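Local coordinates for protein HTH-type transcriptional regulator LysG (Mycobacterium tuberculosis, PDB 3ISP) that binds DNA as a homodimeric LysR-type transcription factor, probably switching on expression of the exporter LysE and repressing its own gene, at residues D104-W109 / P241-A245; L160-R164 / L292-Q296; L201-V206 / G236-F240. One frame throughout, in Å; residues are numbered along the deposited sequence.

Contact 1: residues D104-W109 / P241-A245; sequences DSMATW and PEKLA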
loop_
_atom_site.group_PDB
_atom_site.type_symbol
_atom_site.label_atom_id
_atom_site.label_comp_id
_atom_site.label_asym_id
_atom_site.label_seq_id
_atom_site.Cartn_x
_atom_site.Cartn_y
_atom_site.Cartn_z
ATOM N N ASP A 104 23.334 -5.210 4.781
ATOM C CA ASP A 104 24.465 -6.107 4.568
ATOM C C ASP A 104 25.781 -5.391 4.233
ATOM O O ASP A 104 26.857 -5.877 4.582
ATOM C CB ASP A 104 24.120 -7.140 3.493
ATOM C CG ASP A 104 23.174 -8.208 4.004
ATOM O OD1 ASP A 104 23.091 -8.377 5.247
ATOM O OD2 ASP A 104 22.520 -8.875 3.164
ATOM N N SER A 105 25.708 -4.238 3.579
ATOM C CA SER A 105 26.933 -3.488 3.311
ATOM C C SER A 105 27.449 -2.767 4.539
ATOM O O SER A 105 28.659 -2.661 4.733
ATOM C CB SER A 105 26.756 -2.503 2.158
ATOM O OG SER A 105 26.485 -3.179 0.939
ATOM N N MET A 106 26.538 -2.260 5.364
ATOM C CA MET A 106 26.955 -1.504 6.538
ATOM C C MET A 106 27.658 -2.411 7.543
ATOM O O MET A 106 28.576 -1.989 8.234
ATOM C CB MET A 106 25.771 -0.771 7.191
ATOM C CG MET A 106 26.109 -0.094 8.526
ATOM S SD MET A 106 27.356 1.216 8.434
ATOM C CE MET A 106 26.479 2.384 7.466
ATOM N N ALA A 107 27.235 -3.662 7.616
ATOM C CA ALA A 107 27.814 -4.572 8.589
ATOM C C ALA A 107 29.156 -5.123 8.125
ATOM O O ALA A 107 29.949 -5.615 8.930
ATOM C CB ALA A 107 26.857 -5.704 8.897
ATOM N N THR A 108 29.410 -5.057 6.829
ATOM C CA THR A 108 30.644 -5.620 6.319
ATOM C C THR A 108 31.599 -4.528 5.857
ATOM O O THR A 108 32.263 -3.887 6.668
ATOM C CB THR A 108 30.382 -6.635 5.208
ATOM O OG1 THR A 108 29.660 -6.006 4.146
ATOM C CG2 THR A 108 29.551 -7.783 5.741
ATOM N N TRP A 109 31.640 -4.283 4.558
ATOM C CA TRP A 109 32.663 -3.412 4.007
ATOM C C TRP A 109 32.476 -1.920 4.249
ATOM O O TRP A 109 33.465 -1.221 4.477
ATOM C CB TRP A 109 32.836 -3.694 2.527
ATOM C CG TRP A 109 31.635 -3.407 1.715
ATOM C CD1 TRP A 109 30.612 -4.262 1.415
ATOM C CD2 TRP A 109 31.335 -2.172 1.061
ATOM N NE1 TRP A 109 29.680 -3.623 0.622
ATOM C CE2 TRP A 109 30.104 -2.342 0.389
ATOM C CE3 TRP A 109 31.987 -0.939 0.981
ATOM C CZ2 TRP A 109 29.520 -1.330 -0.350
ATOM C CZ3 TRP A 109 31.407 0.060 0.249
ATOM C CH2 TRP A 109 30.183 -0.137 -0.410
ATOM N N PRO A 241 26.175 -12.562 4.194
ATOM C CA PRO A 241 27.348 -12.029 3.506
ATOM C C PRO A 241 28.545 -12.830 3.968
ATOM O O PRO A 241 28.716 -12.996 5.167
ATOM C CB PRO A 241 27.444 -10.598 4.035
ATOM C CG PRO A 241 26.054 -10.251 4.394
ATOM C CD PRO A 241 25.431 -11.523 4.918
ATOM N N GLU A 242 29.346 -13.332 3.040
ATOM C CA GLU A 242 30.498 -14.131 3.417
ATOM C C GLU A 242 31.402 -13.463 4.438
ATOM O O GLU A 242 31.891 -14.131 5.331
ATOM C CB GLU A 242 31.312 -14.562 2.204
ATOM C CG GLU A 242 32.515 -15.387 2.574
ATOM C CD GLU A 242 33.447 -15.602 1.411
ATOM O OE1 GLU A 242 32.969 -16.077 0.362
ATOM O OE2 GLU A 242 34.654 -15.299 1.551
ATOM N N LYS A 243 31.635 -12.161 4.325
ATOM C CA LYS A 243 32.489 -11.488 5.304
ATOM C C LYS A 243 32.033 -11.807 6.733
ATOM O O LYS A 243 32.852 -11.923 7.651
ATOM C CB LYS A 243 32.503 -9.972 5.091
ATOM C CG LYS A 243 33.625 -9.258 5.861
ATOM C CD LYS A 243 33.555 -7.740 5.727
ATOM C CE LYS A 243 34.824 -7.059 6.248
ATOM N NZ LYS A 243 35.128 -7.365 7.682
ATOM N N LEU A 244 30.719 -11.949 6.899
ATOM C CA LEU A 244 30.082 -12.177 8.197
ATOM C C LEU A 244 30.075 -13.646 8.636
ATOM O O LEU A 244 30.033 -13.942 9.832
ATOM C CB LEU A 244 28.642 -11.659 8.153
ATOM C CG LEU A 244 28.319 -10.294 8.752
ATOM C CD1 LEU A 244 29.543 -9.400 8.771
ATOM C CD2 LEU A 244 27.154 -9.634 8.019
ATOM N N ALA A 245 30.088 -14.559 7.666
ATOM C CA ALA A 245 30.102 -15.995 7.948
ATOM C C ALA A 245 31.525 -16.469 8.170
ATOM O O ALA A 245 31.751 -17.495 8.803
ATOM C CB ALA A 245 29.477 -16.766 6.803
#
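Asp104 and Pro241 face each other with their CA atoms 6.7 Å apart, and at the other end of the contact the CA atoms of Thr108 and Lys243 come to 6.2 Å. The last turn of helix 103-107 thus lies against the first turn of helix 242-251. Pro241 occupies the N-cap position of the second helix, and its carbonyl O takes bonds from both Leu244 N and Ala245 N.

The side chains meet without any polar bond between the segments. The carboxylate end of Asp104 comes against the CG corner of the proline ring, the two side chains set roughly perpendicular, with Asp104 CG 3.6 Å from Pro241 CG, while its OD2 is engaged by the hydroxyl of Tyr165. Thr108 is the centrepiece. With chi1 at 58° its OG1 sits between backbone N and carbonyl carbon and turns back to bond Asp104 O at 2.8 Å, in the carbonyl plane; this leaves CG2 to serve the other helix. That methyl meets Leu244 CD1 at 3.4 Å, the two side chains crossing at about a right angle, and also reaches Pro241 CB. Lys243 runs past Thr108 in the opposite sense, its CD 3.4 Å from Thr108 CB, so the aliphatic part of the lysine does the packing. The other branch of Leu244, CD2, touches Ala107 CB at 4.0 Å.

Each helix belongs to the LysR substrate-binding domain, which has the fold of the periplasmic binding proteins. Met163 of strand 155-169 touches both Asp104 and Pro241, joining the two halves from the sheet side. Ser105 and Trp109 turn to strands 143-146 and 255-271, Met106 packs on strand 120-126, and Glu225 of the second subunit rests against Met106 and Ala107.

Contact 2: residues L160-R164 / L292-Q296; sequences LGEMR and LYRGQ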
loop_
_atom_site.group_PDB
_atom_site.type_symbol
_atom_site.label_atom_id
_atom_site.label_comp_id
_atom_site.label_asym_id
_atom_site.label_seq_id
_atom_site.Cartn_x
_atom_site.Cartn_y
_atom_site.Cartn_z
ATOM N N LEU A 160 30.357 -1.527 -7.918
ATOM C CA LEU A 160 31.223 -1.612 -6.754
ATOM C C LEU A 160 31.882 -2.980 -6.674
ATOM O O LEU A 160 32.918 -3.130 -6.032
ATOM C CB LEU A 160 30.408 -1.359 -5.496
ATOM C CG LEU A 160 29.958 0.080 -5.274
ATOM C CD1 LEU A 160 28.898 0.089 -4.192
ATOM C CD2 LEU A 160 31.127 0.947 -4.873
ATOM N N GLY A 161 31.279 -3.954 -7.360
ATOM C CA GLY A 161 31.638 -5.355 -7.249
ATOM C C GLY A 161 30.423 -6.193 -6.879
ATOM O O GLY A 161 29.303 -5.714 -6.875
ATOM N N GLU A 162 30.633 -7.461 -6.564
ATOM C CA GLU A 162 29.535 -8.290 -6.068
ATOM C C GLU A 162 29.804 -8.797 -4.651
ATOM O O GLU A 162 30.959 -9.038 -4.274
ATOM C CB GLU A 162 29.277 -9.457 -7.016
ATOM C CG GLU A 162 29.030 -9.023 -8.436
ATOM C CD GLU A 162 28.833 -10.200 -9.367
ATOM O OE1 GLU A 162 29.171 -11.344 -8.961
ATOM O OE2 GLU A 162 28.346 -9.971 -10.504
ATOM N N MET A 163 28.733 -8.922 -3.868
ATOM C CA MET A 163 28.800 -9.474 -2.507
ATOM C C MET A 163 28.387 -10.940 -2.588
ATOM O O MET A 163 27.391 -11.262 -3.227
ATOM C CB MET A 163 27.871 -8.683 -1.562
ATOM C CG MET A 163 27.669 -9.275 -0.161
ATOM S SD MET A 163 26.949 -8.115 1.031
ATOM C CE MET A 163 25.666 -7.417 0.022
ATOM N N ARG A 164 29.161 -11.837 -1.990
ATOM C CA ARG A 164 28.765 -13.245 -2.006
ATOM C C ARG A 164 27.965 -13.648 -0.767
ATOM O O ARG A 164 28.302 -13.264 0.355
ATOM C CB ARG A 164 29.964 -14.176 -2.163
ATOM C CG ARG A 164 29.557 -15.633 -2.124
ATOM C CD ARG A 164 30.570 -16.529 -2.802
ATOM N NE ARG A 164 30.799 -16.138 -4.181
ATOM C CZ ARG A 164 31.920 -16.381 -4.846
ATOM N NH1 ARG A 164 32.916 -17.013 -4.253
ATOM N NH2 ARG A 164 32.049 -15.976 -6.101
ATOM N N LEU A 292 35.225 -6.417 -2.308
ATOM C CA LEU A 292 34.135 -7.246 -2.811
ATOM C C LEU A 292 34.691 -8.195 -3.873
ATOM O O LEU A 292 35.845 -8.070 -4.279
ATOM C CB LEU A 292 33.012 -6.376 -3.395
ATOM C CG LEU A 292 32.179 -5.553 -2.406
ATOM C CD1 LEU A 292 31.316 -4.551 -3.133
ATOM C CD2 LEU A 292 31.308 -6.430 -1.511
ATOM N N TYR A 293 33.879 -9.138 -4.332
ATOM C CA TYR A 293 34.309 -9.993 -5.429
ATOM C C TYR A 293 34.173 -9.195 -6.750
ATOM O O TYR A 293 33.217 -8.436 -6.915
ATOM C CB TYR A 293 33.558 -11.345 -5.376
ATOM C CG TYR A 293 34.097 -12.250 -4.246
ATOM C CD1 TYR A 293 33.980 -13.639 -4.284
ATOM C CD2 TYR A 293 34.782 -11.683 -3.158
ATOM C CE1 TYR A 293 34.507 -14.442 -3.238
ATOM C CE2 TYR A 293 35.316 -12.451 -2.133
ATOM C CZ TYR A 293 35.184 -13.830 -2.168
ATOM O OH TYR A 293 35.734 -14.550 -1.122
ATOM N N ARG A 294 35.140 -9.293 -7.664
ATOM C CA ARG A 294 35.093 -8.409 -8.828
ATOM C C ARG A 294 33.872 -8.617 -9.748
ATOM O O ARG A 294 33.310 -7.645 -10.249
ATOM C CB ARG A 294 36.446 -8.343 -9.584
ATOM C CG ARG A 294 36.608 -9.232 -10.796
ATOM C CD ARG A 294 36.470 -8.456 -12.100
ATOM N NE ARG A 294 35.635 -9.201 -13.054
ATOM C CZ ARG A 294 36.065 -10.188 -13.841
ATOM N NH1 ARG A 294 37.345 -10.559 -13.821
ATOM N NH2 ARG A 294 35.212 -10.798 -14.651
ATOM N N GLY A 295 33.462 -9.869 -9.944
ATOM C CA GLY A 295 32.225 -10.197 -10.645
ATOM C C GLY A 295 31.952 -9.542 -11.997
ATOM O O GLY A 295 32.774 -9.623 -12.910
ATOM N N GLN A 296 30.782 -8.904 -12.105
ATOM C CA GLN A 296 30.291 -8.202 -13.315
ATOM C C GLN A 296 29.820 -9.148 -14.416
ATOM O O GLN A 296 30.451 -10.171 -14.673
ATOM C CB GLN A 296 31.315 -7.228 -13.889
ATOM C CG GLN A 296 32.036 -7.773 -15.114
ATOM C CD GLN A 296 32.654 -6.683 -15.980
ATOM O OE1 GLN A 296 32.515 -6.694 -17.212
ATOM N NE2 GLN A 296 33.334 -5.729 -15.340
#
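Glu162 and Tyr293 form a single antiparallel beta bridge, a hydrogen-bonded pair by which the tail after helix 276-288 attaches to strand 155-169 of the substrate-binding domain. The tail does not run on as a strand: end to end, the two segments lie 102° apart.

Two backbone bonds make the bridge. Glu162 N gives a nearly straight one to Tyr293 O at 2.8 Å, and Tyr293 N returns one to Glu162 O at 2.9 Å. A weak third bond, from Gln296 N to Glu162 OE2, reaches the side chain, whose extended course beyond CG carries the carboxylate past Gly295. Next to the bridge, Gly161 CA lies 3.5 Å from Tyr293 O, and its phi of 125° is one that suits glycine.

Apolar contact comes from Leu292, whose two branches reach different residues of the strand. Its CD1 meets Leu160 CB and its CD2 meets Met163 CB, each at 4.1 Å, and Trp109 also packs on this leucine.

The charged and aromatic pair is Arg164 with Tyr293. The arginine is held by a salt bridge from NE to Asp263 of strand 255-271. One face of its guanidinium receives the rim of the tyrosine ring, the planes standing 84° apart; this is an edge approach rather than a cation-pi stack, with Arg164 NH1 3.2 Å from Tyr293 CE1.

Contact 3: residues L201-V206 / G236-F240; sequences LQDMLV and GWGMF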
loop_
_atom_site.group_PDB
_atom_site.type_symbol
_atom_site.label_atom_id
_atom_site.label_comp_id
_atom_site.label_asym_id
_atom_site.label_seq_id
_atom_site.Cartn_x
_atom_site.Cartn_y
_atom_site.Cartn_z
ATOM N N LEU A 201 16.556 -13.397 -0.883
ATOM C CA LEU A 201 17.849 -14.068 -0.842
ATOM C C LEU A 201 17.756 -15.590 -0.721
ATOM O O LEU A 201 18.336 -16.308 -1.521
ATOM C CB LEU A 201 18.716 -13.480 0.270
ATOM C CG LEU A 201 19.827 -12.551 -0.218
ATOM C CD1 LEU A 201 19.562 -12.135 -1.653
ATOM C CD2 LEU A 201 19.954 -11.336 0.677
ATOM N N GLN A 202 17.017 -16.079 0.265
ATOM C CA GLN A 202 16.887 -17.513 0.481
ATOM C C GLN A 202 16.155 -18.170 -0.698
ATOM O O GLN A 202 16.399 -19.329 -1.048
ATOM C CB GLN A 202 16.129 -17.781 1.795
ATOM C CG GLN A 202 16.968 -17.689 3.075
ATOM C CD GLN A 202 17.335 -16.259 3.490
ATOM O OE1 GLN A 202 16.701 -15.281 3.083
ATOM N NE2 GLN A 202 18.364 -16.142 4.315
ATOM N N ASP A 203 15.246 -17.419 -1.306
ATOM C CA ASP A 203 14.425 -17.952 -2.379
ATOM C C ASP A 203 15.242 -18.170 -3.651
ATOM O O ASP A 203 14.941 -19.063 -4.442
ATOM C CB ASP A 203 13.250 -17.014 -2.665
ATOM C CG ASP A 203 12.109 -17.188 -1.687
ATOM O OD1 ASP A 203 12.245 -18.019 -0.759
ATOM O OD2 ASP A 203 11.069 -16.500 -1.855
ATOM N N MET A 204 16.270 -17.353 -3.854
ATOM C CA MET A 204 17.078 -17.460 -5.060
ATOM C C MET A 204 17.923 -18.717 -4.999
ATOM O O MET A 204 18.071 -19.429 -6.001
ATOM C CB MET A 204 17.944 -16.224 -5.261
ATOM C CG MET A 204 17.151 -14.993 -5.621
ATOM S SD MET A 204 18.242 -13.579 -5.760
ATOM C CE MET A 204 17.169 -12.275 -5.136
ATOM N N LEU A 205 18.487 -18.983 -3.822
ATOM C CA LEU A 205 18.930 -20.330 -3.491
ATOM C C LEU A 205 17.632 -21.124 -3.449
ATOM O O LEU A 205 16.549 -20.543 -3.431
ATOM C CB LEU A 205 19.624 -20.365 -2.129
ATOM C CG LEU A 205 20.622 -21.510 -1.969
ATOM C CD1 LEU A 205 22.043 -21.020 -2.199
ATOM C CD2 LEU A 205 20.505 -22.153 -0.603
ATOM N N VAL A 206 17.716 -22.443 -3.428
ATOM C CA VAL A 206 16.501 -23.251 -3.520
ATOM C C VAL A 206 16.089 -23.285 -4.978
ATOM O O VAL A 206 16.004 -24.362 -5.570
ATOM C CB VAL A 206 15.330 -22.710 -2.639
ATOM C CG1 VAL A 206 13.993 -23.238 -3.137
ATOM C CG2 VAL A 206 15.531 -23.082 -1.182
ATOM N N GLY A 236 17.138 -21.550 12.191
ATOM C CA GLY A 236 16.991 -21.872 10.783
ATOM C C GLY A 236 18.239 -21.571 9.984
ATOM O O GLY A 236 19.199 -21.035 10.529
ATOM N N TRP A 237 18.233 -21.926 8.701
ATOM C CA TRP A 237 19.330 -21.553 7.797
ATOM C C TRP A 237 18.965 -20.256 7.070
ATOM O O TRP A 237 17.780 -19.943 6.900
ATOM C CB TRP A 237 19.647 -22.669 6.777
ATOM C CG TRP A 237 18.553 -22.888 5.754
ATOM C CD1 TRP A 237 17.458 -23.683 5.889
ATOM C CD2 TRP A 237 18.448 -22.286 4.463
ATOM N NE1 TRP A 237 16.675 -23.619 4.760
ATOM C CE2 TRP A 237 17.267 -22.766 3.870
ATOM C CE3 TRP A 237 19.236 -21.380 3.751
ATOM C CZ2 TRP A 237 16.860 -22.377 2.594
ATOM C CZ3 TRP A 237 18.824 -21.000 2.485
ATOM C CH2 TRP A 237 17.646 -21.494 1.926
ATOM N N GLY A 238 19.987 -19.511 6.652
ATOM C CA GLY A 238 19.796 -18.247 5.963
ATOM C C GLY A 238 21.017 -17.787 5.182
ATOM O O GLY A 238 22.123 -18.279 5.399
ATOM N N MET A 239 20.824 -16.840 4.270
ATOM C CA MET A 239 21.931 -16.333 3.468
ATOM C C MET A 239 22.695 -15.200 4.171
ATOM O O MET A 239 22.116 -14.182 4.570
ATOM C CB MET A 239 21.422 -15.876 2.103
ATOM C CG MET A 239 20.445 -16.825 1.444
ATOM S SD MET A 239 21.204 -18.284 0.731
ATOM C CE MET A 239 22.863 -17.746 0.390
ATOM N N PHE A 240 24.003 -15.377 4.295
ATOM C CA PHE A 240 24.857 -14.436 5.009
ATOM C C PHE A 240 25.967 -13.878 4.136
ATOM O O PHE A 240 26.650 -14.620 3.434
ATOM C CB PHE A 240 25.514 -15.136 6.200
ATOM C CG PHE A 240 24.663 -15.175 7.439
ATOM C CD1 PHE A 240 24.961 -14.370 8.521
ATOM C CD2 PHE A 240 23.583 -16.028 7.530
ATOM C CE1 PHE A 240 24.187 -14.408 9.676
ATOM C CE2 PHE A 240 22.814 -16.074 8.684
ATOM C CZ PHE A 240 23.117 -15.260 9.759
#
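Trp237 presents the six-membered part of its indole to Gln202, Leu205 and Val206. Val206 CG2 lies at the ring's edge, near its plane and 4.1 Å from Trp237 CZ2. Leu205 CD2 and Gln202 CG come in obliquely at Trp237 CZ3, at 3.7 and 3.8 Å. Outside the two segments, Phe182 adds an edge-to-face contact with the indole. The ring of Phe240, by contrast, belongs to the other side of the strand: it takes the carbonyl of Gly238 at its edge and packs with Phe227 and Phe254.

This is helix-on-sheet packing in the LysR substrate-binding domain. Helix 201-210 lies over strand 238-241, one of the two outermost strands of the mixed sheet within this chain, with the local axes 7.9 Å apart and their directions 106° from one another. Trp237 precedes the strand, and its chi1 of 68° brings the indole to the helix from the position between backbone N and carbonyl carbon.

Met239 fills the ground between the first turn of the helix and the strand. Its CG packs on Leu201 CB at 3.9 Å and also runs alongside the stem of Gln202, the two chains passing in opposite directions. Tyr165 of the neighbouring strand touches both Leu201 and Met239. A bend at chi2 (-76°) turns the sulfur toward the helix and leaves Met239 SD 3.9 Å from Leu205 CB.

All three contacts gather round strands 155-169 and 238-241, neighbours in the six-stranded mixed sheet. Contacts 1 and 2 have centres about 12 Å apart and touch directly: Glu242 N meets Arg164 O at 2.9 Å in a probable hydrogen bond, and Glu242 OE2 lies close to Tyr293 OH. Contact 3 lies about 15 Å from contact 1 and about 18 Å from contact 2, centre to centre; its strand leads straight into the helix of contact 1. Along the chain the segments of contacts 1 and 2 alternate, while both of contact 3 fall between 160-164 and 241-245. Residues distant in sequence, including the C-terminal tail, are thereby tied into one regulatory domain.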